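Local structure of thiamin pyrophosphokinase family protein (Enterococcus faecalis, 3MEL) at residues P16-A21 with A39-Q44; V27-G32 with Q81-E86. The protein probably transfers diphosphate from ATP to thiamine, making thiamine diphosphate with the help of magnesium. All blocks are in the same frame, centred on the assembly; numbering follows the deposited sequence.

Contact 1: residues P16-A21 with A39-Q44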
ATOM      1  N   PRO A  16      -6.296  -8.416 -12.709  1.00 33.23           N
ATOM      2  CA  PRO A  16      -5.437  -8.366 -13.877  1.00 29.22           C
ATOM      3  C   PRO A  16      -6.158  -9.157 -14.962  1.00 38.56           C
ATOM      4  O   PRO A  16      -7.122  -9.878 -14.682  1.00 39.33           O
ATOM      5  CB  PRO A  16      -4.199  -9.151 -13.443  1.00 26.64           C
ATOM      6  CG  PRO A  16      -4.433  -9.581 -12.042  1.00 27.45           C
ATOM      7  CD  PRO A  16      -5.877  -9.459 -11.766  1.00 31.42           C
ATOM      8  N   THR A  17      -5.712  -9.022 -16.199  1.00 37.34           N
ATOM      9  CA  THR A  17      -6.181  -9.912 -17.221  1.00 36.12           C
ATOM     10  C   THR A  17      -5.667 -11.274 -16.827  1.00 34.00           C
ATOM     11  O   THR A  17      -4.473 -11.453 -16.619  1.00 31.04           O
ATOM     12  CB  THR A  17      -5.670  -9.505 -18.606  1.00 33.07           C
ATOM     13  OG1 THR A  17      -6.635  -8.648 -19.228  1.00 32.48           O
ATOM     14  CG2 THR A  17      -5.472 -10.727 -19.468  1.00 32.39           C
ATOM     15  N   ILE A  18      -6.583 -12.226 -16.708  1.00 35.53           N
ATOM     16  CA  ILE A  18      -6.217 -13.599 -16.381  1.00 39.89           C
ATOM     17  C   ILE A  18      -6.347 -14.592 -17.568  1.00 45.02           C
ATOM     18  O   ILE A  18      -7.305 -14.545 -18.348  1.00 42.49           O
ATOM     19  CB  ILE A  18      -7.022 -14.097 -15.140  1.00 40.49           C
ATOM     20  CG1 ILE A  18      -6.898 -15.603 -14.982  1.00 42.34           C
ATOM     21  CG2 ILE A  18      -8.499 -13.724 -15.237  1.00 37.12           C
ATOM     22  CD1 ILE A  18      -8.039 -16.203 -14.203  1.00 44.64           C
ATOM     23  N   GLU A  19      -5.355 -15.468 -17.708  1.00 48.00           N
ATOM     24  CA  GLU A  19      -5.477 -16.637 -18.578  1.00 48.64           C
ATOM     25  C   GLU A  19      -5.473 -17.920 -17.732  1.00 44.35           C
ATOM     26  O   GLU A  19      -4.464 -18.254 -17.112  1.00 44.59           O
ATOM     27  CB  GLU A  19      -4.374 -16.659 -19.656  1.00 52.27           C
ATOM     28  CG  GLU A  19      -4.903 -16.469 -21.113  1.00 54.86           C
ATOM     29  CD  GLU A  19      -4.613 -15.071 -21.696  1.00 58.99           C
ATOM     30  OE1 GLU A  19      -3.455 -14.610 -21.572  1.00 60.34           O
ATOM     31  OE2 GLU A  19      -5.530 -14.443 -22.294  1.00 51.14           O
ATOM     32  N   PRO A  20      -6.614 -18.638 -17.705  1.00 41.97           N
ATOM     33  CA  PRO A  20      -6.870 -19.838 -16.882  1.00 38.64           C
ATOM     34  C   PRO A  20      -6.036 -21.070 -17.244  1.00 41.72           C
ATOM     35  O   PRO A  20      -5.638 -21.808 -16.336  1.00 42.01           O
ATOM     36  CB  PRO A  20      -8.358 -20.128 -17.118  1.00 43.74           C
ATOM     37  CG  PRO A  20      -8.919 -18.815 -17.683  1.00 47.17           C
ATOM     38  CD  PRO A  20      -7.795 -18.257 -18.495  1.00 43.87           C
ATOM     39  N   ALA A  21      -5.796 -21.312 -18.534  1.00 42.34           N
ATOM     40  CA  ALA A  21      -4.894 -22.393 -18.938  1.00 40.87           C
ATOM     41  C   ALA A  21      -3.642 -22.388 -18.060  1.00 45.65           C
ATOM     42  O   ALA A  21      -3.107 -23.440 -17.695  1.00 47.72           O
ATOM     43  CB  ALA A  21      -4.503 -22.248 -20.394  1.00 38.89           C
ATOM     44  N   ALA A  39     -17.677 -16.023 -12.754  1.00 48.02           N
ATOM     45  CA  ALA A  39     -16.819 -15.761 -13.903  1.00 47.74           C
ATOM     46  C   ALA A  39     -16.545 -17.074 -14.607  1.00 47.97           C
ATOM     47  O   ALA A  39     -15.578 -17.211 -15.350  1.00 49.68           O
ATOM     48  CB  ALA A  39     -15.516 -15.112 -13.469  1.00 51.86           C
ATOM     49  N   ASP A  40     -17.400 -18.048 -14.332  1.00 52.23           N
ATOM     50  CA  ASP A  40     -17.372 -19.327 -15.017  1.00 46.86           C
ATOM     51  C   ASP A  40     -16.007 -20.010 -14.915  1.00 42.06           C
ATOM     52  O   ASP A  40     -15.641 -20.802 -15.766  1.00 51.98           O
ATOM     53  CB  ASP A  40     -17.803 -19.135 -16.473  1.00 51.79           C
ATOM     54  CG  ASP A  40     -18.773 -20.216 -16.953  1.00 67.20           C
ATOM     55  OD1 ASP A  40     -18.534 -21.413 -16.659  1.00 70.28           O
ATOM     56  OD2 ASP A  40     -19.769 -19.873 -17.639  1.00 69.76           O
ATOM     57  N   LEU A  41     -15.268 -19.720 -13.857  1.00 43.37           N
ATOM     58  CA  LEU A  41     -13.959 -20.337 -13.624  1.00 43.17           C
ATOM     59  C   LEU A  41     -14.050 -21.419 -12.549  1.00 36.20           C
ATOM     60  O   LEU A  41     -15.034 -21.475 -11.810  1.00 38.47           O
ATOM     61  CB  LEU A  41     -12.940 -19.266 -13.198  1.00 43.57           C
ATOM     62  CG  LEU A  41     -12.211 -18.461 -14.281  1.00 40.48           C
ATOM     63  CD1 LEU A  41     -11.559 -17.224 -13.692  1.00 34.32           C
ATOM     64  CD2 LEU A  41     -11.176 -19.327 -14.975  1.00 38.29           C
ATOM     65  N   PRO A  42     -13.023 -22.285 -12.450  1.00 34.77           N
ATOM     66  CA  PRO A  42     -13.078 -23.348 -11.430  1.00 36.40           C
ATOM     67  C   PRO A  42     -12.919 -22.839  -9.984  1.00 36.46           C
ATOM     68  O   PRO A  42     -12.469 -21.716  -9.733  1.00 34.43           O
ATOM     69  CB  PRO A  42     -11.903 -24.276 -11.806  1.00 30.80           C
ATOM     70  CG  PRO A  42     -11.520 -23.895 -13.185  1.00 32.36           C
ATOM     71  CD  PRO A  42     -11.847 -22.432 -13.318  1.00 35.34           C
ATOM     72  N   LEU A  43     -13.322 -23.678  -9.040  1.00 37.15           N
ATOM     73  CA  LEU A  43     -13.136 -23.410  -7.620  1.00 32.12           C
ATOM     74  C   LEU A  43     -12.761 -24.738  -7.053  1.00 28.97           C
ATOM     75  O   LEU A  43     -13.588 -25.624  -6.984  1.00 34.67           O
ATOM     76  CB  LEU A  43     -14.434 -22.923  -6.973  1.00 28.40           C
ATOM     77  CG  LEU A  43     -14.445 -22.762  -5.455  1.00 30.06           C
ATOM     78  CD1 LEU A  43     -13.402 -21.746  -5.006  1.00 30.09           C
ATOM     79  CD2 LEU A  43     -15.836 -22.373  -4.966  1.00 32.36           C
ATOM     80  N   GLN A  44     -11.508 -24.902  -6.680  1.00 27.99           N
ATOM     81  CA  GLN A  44     -11.062 -26.195  -6.207  1.00 31.47           C
ATOM     82  C   GLN A  44     -10.720 -26.179  -4.719  1.00 32.44           C
ATOM     83  O   GLN A  44     -10.645 -27.240  -4.082  1.00 32.39           O
ATOM     84  CB  GLN A  44      -9.881 -26.681  -7.041  1.00 29.39           C
ATOM     85  CG  GLN A  44     -10.237 -26.897  -8.494  1.00 30.94           C
ATOM     86  CD  GLN A  44      -9.025 -26.920  -9.369  1.00 27.23           C
ATOM     87  OE1 GLN A  44      -8.495 -27.970  -9.690  1.00 27.26           O
ATOM     88  NE2 GLN A  44      -8.555 -25.753  -9.730  1.00 31.37           N
TER

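Contact 2: residues V27-G32 with Q81-E86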
ATOM      1  N   VAL A  27      -8.115 -21.150  -6.252  1.00 32.05           N
ATOM      2  CA  VAL A  27      -8.380 -20.990  -4.827  1.00 28.05           C
ATOM      3  C   VAL A  27      -9.245 -19.765  -4.567  1.00 27.40           C
ATOM      4  O   VAL A  27      -8.882 -18.662  -4.929  1.00 27.81           O
ATOM      5  CB  VAL A  27      -7.071 -20.856  -4.038  1.00 25.70           C
ATOM      6  CG1 VAL A  27      -7.345 -20.834  -2.535  1.00 27.59           C
ATOM      7  CG2 VAL A  27      -6.148 -21.994  -4.366  1.00 24.75           C
ATOM      8  N   GLY A  28     -10.398 -19.974  -3.943  1.00 27.73           N
ATOM      9  CA  GLY A  28     -11.276 -18.884  -3.583  1.00 28.12           C
ATOM     10  C   GLY A  28     -11.011 -18.504  -2.141  1.00 31.59           C
ATOM     11  O   GLY A  28     -10.726 -19.357  -1.302  1.00 33.11           O
ATOM     12  N   ILE A  29     -11.084 -17.216  -1.851  1.00 31.77           N
ATOM     13  CA  ILE A  29     -10.936 -16.739  -0.488  1.00 32.09           C
ATOM     14  C   ILE A  29     -12.190 -15.971  -0.115  1.00 34.06           C
ATOM     15  O   ILE A  29     -12.479 -14.928  -0.700  1.00 31.15           O
ATOM     16  CB  ILE A  29      -9.712 -15.834  -0.355  1.00 30.92           C
ATOM     17  CG1 ILE A  29      -8.458 -16.573  -0.842  1.00 29.17           C
ATOM     18  CG2 ILE A  29      -9.558 -15.385   1.064  1.00 30.32           C
ATOM     19  CD1 ILE A  29      -7.202 -15.731  -0.862  1.00 25.32           C
ATOM     20  N   ASP A  30     -12.956 -16.502   0.835  1.00 34.45           N
ATOM     21  CA  ASP A  30     -14.194 -15.856   1.250  1.00 35.81           C
ATOM     22  C   ASP A  30     -15.029 -15.513   0.022  1.00 35.38           C
ATOM     23  O   ASP A  30     -15.367 -16.375  -0.773  1.00 36.18           O
ATOM     24  CB  ASP A  30     -13.909 -14.571   2.042  1.00 39.38           C
ATOM     25  CG  ASP A  30     -14.196 -14.708   3.516  1.00 43.93           C
ATOM     26  OD1 ASP A  30     -14.226 -15.844   4.020  1.00 43.27           O
ATOM     27  OD2 ASP A  30     -14.381 -13.674   4.186  1.00 52.39           O
ATOM     28  N   ARG A  31     -15.343 -14.238  -0.124  1.00 34.27           N
ATOM     29  CA  ARG A  31     -16.228 -13.772  -1.165  1.00 34.85           C
ATOM     30  C   ARG A  31     -15.601 -13.916  -2.569  1.00 38.31           C
ATOM     31  O   ARG A  31     -16.291 -13.851  -3.595  1.00 37.27           O
ATOM     32  CB  ARG A  31     -16.634 -12.334  -0.845  1.00 37.80           C
ATOM     33  CG  ARG A  31     -17.806 -11.853  -1.635  1.00 43.24           C
ATOM     34  CD  ARG A  31     -18.784 -11.016  -0.830  1.00 42.52           C
ATOM     35  NE  ARG A  31     -19.932 -10.791  -1.700  1.00 50.22           N
ATOM     36  CZ  ARG A  31     -21.019 -11.556  -1.701  1.00 46.41           C
ATOM     37  NH1 ARG A  31     -21.119 -12.554  -0.835  1.00 48.97           N
ATOM     38  NH2 ARG A  31     -22.010 -11.311  -2.550  1.00 42.75           N
ATOM     39  N   GLY A  32     -14.291 -14.140  -2.608  1.00 35.58           N
ATOM     40  CA  GLY A  32     -13.614 -14.427  -3.858  1.00 32.67           C
ATOM     41  C   GLY A  32     -14.039 -15.752  -4.473  1.00 34.68           C
ATOM     42  O   GLY A  32     -13.896 -15.956  -5.688  1.00 36.31           O
ATOM     43  N   GLN A  81      -3.977 -15.069   4.576  1.00 34.90           N
ATOM     44  CA  GLN A  81      -2.814 -15.764   5.128  1.00 34.18           C
ATOM     45  C   GLN A  81      -3.068 -17.264   5.181  1.00 33.03           C
ATOM     46  O   GLN A  81      -2.213 -18.071   4.813  1.00 32.82           O
ATOM     47  CB  GLN A  81      -2.443 -15.249   6.515  1.00 34.52           C
ATOM     48  CG  GLN A  81      -1.651 -13.959   6.499  1.00 34.60           C
ATOM     49  CD  GLN A  81      -1.558 -13.320   7.874  1.00 39.00           C
ATOM     50  OE1 GLN A  81      -2.561 -13.184   8.583  1.00 42.41           O
ATOM     51  NE2 GLN A  81      -0.352 -12.921   8.258  1.00 32.76           N
ATOM     52  N   LEU A  82      -4.265 -17.624   5.626  1.00 33.83           N
ATOM     53  CA  LEU A  82      -4.646 -19.020   5.763  1.00 30.26           C
ATOM     54  C   LEU A  82      -4.648 -19.759   4.423  1.00 31.68           C
ATOM     55  O   LEU A  82      -4.002 -20.811   4.276  1.00 30.06           O
ATOM     56  CB  LEU A  82      -6.020 -19.125   6.420  1.00 30.82           C
ATOM     57  CG  LEU A  82      -6.424 -20.577   6.667  1.00 31.39           C
ATOM     58  CD1 LEU A  82      -5.330 -21.304   7.448  1.00 30.56           C
ATOM     59  CD2 LEU A  82      -7.754 -20.648   7.367  1.00 26.20           C
ATOM     60  N   ALA A  83      -5.377 -19.196   3.455  1.00 32.18           N
ATOM     61  CA  ALA A  83      -5.474 -19.759   2.114  1.00 25.64           C
ATOM     62  C   ALA A  83      -4.109 -19.945   1.481  1.00 26.91           C
ATOM     63  O   ALA A  83      -3.858 -20.965   0.873  1.00 28.54           O
ATOM     64  CB  ALA A  83      -6.355 -18.912   1.241  1.00 25.20           C
ATOM     65  N   LEU A  84      -3.211 -18.977   1.631  1.00 29.69           N
ATOM     66  CA  LEU A  84      -1.874 -19.130   1.057  1.00 27.60           C
ATOM     67  C   LEU A  84      -1.124 -20.329   1.624  1.00 31.01           C
ATOM     68  O   LEU A  84      -0.556 -21.109   0.869  1.00 35.21           O
ATOM     69  CB  LEU A  84      -1.039 -17.858   1.204  1.00 31.86           C
ATOM     70  CG  LEU A  84       0.421 -17.875   0.697  1.00 33.36           C
ATOM     71  CD1 LEU A  84       0.574 -18.215  -0.820  1.00 24.08           C
ATOM     72  CD2 LEU A  84       1.083 -16.545   1.043  1.00 27.41           C
ATOM     73  N   GLN A  85      -1.122 -20.485   2.941  1.00 30.36           N
ATOM     74  CA  GLN A  85      -0.448 -21.616   3.566  1.00 30.35           C
ATOM     75  C   GLN A  85      -1.056 -22.967   3.144  1.00 33.01           C
ATOM     76  O   GLN A  85      -0.330 -23.918   2.851  1.00 33.38           O
ATOM     77  CB  GLN A  85      -0.454 -21.469   5.094  1.00 31.89           C
ATOM     78  CG  GLN A  85       0.564 -22.374   5.816  1.00 36.18           C
ATOM     79  CD  GLN A  85       0.827 -21.937   7.239  1.00 38.25           C
ATOM     80  OE1 GLN A  85       0.261 -20.942   7.704  1.00 36.72           O
ATOM     81  NE2 GLN A  85       1.691 -22.673   7.943  1.00 39.33           N
ATOM     82  N   GLU A  86      -2.382 -23.048   3.117  1.00 31.62           N
ATOM     83  CA  GLU A  86      -3.052 -24.273   2.708  1.00 29.85           C
ATOM     84  C   GLU A  86      -2.646 -24.648   1.290  1.00 31.00           C
ATOM     85  O   GLU A  86      -2.329 -25.806   1.004  1.00 33.63           O
ATOM     86  CB  GLU A  86      -4.577 -24.111   2.762  1.00 28.08           C
ATOM     87  CG  GLU A  86      -5.194 -23.988   4.151  1.00 27.51           C
ATOM     88  CD  GLU A  86      -4.852 -25.153   5.076  1.00 34.14           C
ATOM     89  OE1 GLU A  86      -4.593 -26.270   4.580  1.00 35.85           O
ATOM     90  OE2 GLU A  86      -4.841 -24.952   6.315  1.00 37.47           O
TER

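Contact 1: residues P16-A21 with A39-Q44
Leu-41 has CG turned beside its own backbone N and opposite the carbonyl carbon (chi1 -85°), which aims its two methyls at Ile-18 and Pro-20. On the other side, Ile-18 sets CG1 trans to the backbone N (chi1 167°) and runs its chain out almost straight, carrying CD1 out to the leucine. The setting is the alpha/beta catalytic domain, at the end of the parallel part of its sheet where the neighbouring strands 26-29 and 45-48 begin. Residues 16-21 belong to the long loop ahead of strand 26-29; residues 39-44 form the return loop of the beta-alpha-beta unit that links those two strands through helix 32-37.

That helix ends in a Schellman motif. Asp-40, with a positive phi of 56°, is its C-prime residue: Asp-40 N bonds back to Leu-37 O and Leu-41 N to Leu-36 O. The chain turns off the helix here, and Leu-41 becomes the apolar residue that faces the neighbouring loop.

Each methyl of Leu-41 has its own partner. CD1 meets Ile-18 CD1 tip to tip at 3.7 Å, while CD2 goes to the proline. Here the two side chains cross at roughly a right angle, with the CB-CG side of the Pro-20 ring receiving the methyl. Everything that meets is carbon, so this is a small apolar contact near the surface between two irregular segments, well away from the annotated sites. Phe-26 of strand 26-29 touches both Pro-20 and Leu-41 and so ties the pair to the sheet; Tyr-23 lies against Ile-18, and Leu-36 against Leu-41.

The backbones themselves stay apart, 7.8 Å from Pro-20 CA to Leu-41 CA, and the gap is bridged by side chains: Leu-41 CD2 sits 3.6 Å from Pro-20 CB and equally 3.6 Å from Pro-20 CG.

Contact 2: residues V27-G32 with Q81-E86
Strand 26-29, in the parallel part of the large mixed sheet, runs here into the turn that carries a magnesium ligand, Asp-30, and the helix packed on the strand is 79-90, whose first turn helps form the thiamine diphosphate site. Ile-29 and Val-27 point from the same face of the strand toward this helix, and both meet Ala-83. The closer partner is Ile-29: its CG1 lies 3.8 Å from Ala-83 CB, with Ile-29 CD1 at 3.9 Å from the same carbon. The isoleucine keeps CG1 beside the backbone N (chi1 -56°), which lays the CG1-CD1 arm against the helix. Val-27 is looser, CG1 to Ala-83 CB being 4.4 Å.

The small methyl probably lets the helix come close to the sheet: Ile-29 CA and Ala-83 CA are 6.8 Å apart. Ala-83 also touches Val-47, so its methyl is shared by two adjacent strands, 26-29 and 45-48. All three residues of the contact are buried, and the interface is purely apolar.

The ligand site lies directly next to this packing. Ile-29 reaches Asp-79 and Thr-80 at the start of the helix, and its side chain is about 4 Å from the bound thiamine diphosphate at nearest atoms, so one residue joins core and pocket. Next along the chain, Asp-30 takes a positive phi (50°) in a type II' turn from Ile-29 to Gly-32. Its OD1 is hydrogen-bonded to Phe-50 N and lies close to Asp-79 OD2; Asp-30 and Asp-79 are both magnesium ligands.

Backbone bonds hold both elements in shape. The helix has its regular i to i-4 bond, Glu-86 N to Leu-82 O at 3.0 Å, and the turn is closed by Gly-32 N to Ile-29 O at 2.7 Å.

Overall arrangement
Both contacts belong to the alpha/beta catalytic domain, and their centres are 15 Å apart. Their segments alternate along the chain: 16-21, 27-32, 39-44, then 81-86. Strand 26-29 connects them. Contact 1 lies near its start, in surface loops on the far side from the ligand, whereas contact 2 grips its end, where the magnesium and thiamine diphosphate sites begin. Helix 32-37 starts at Gly-32, the last residue of 27-32, and leads to 39-44, so one beta-alpha-beta unit supplies a segment to each contact. They also touch: Leu-43 CD1 packs 3.6 Å from Gly-28 N. Strand 26-29 thus runs from surface loops, which meet it at Phe-26, to Ile-29 beside the bound thiamine diphosphate.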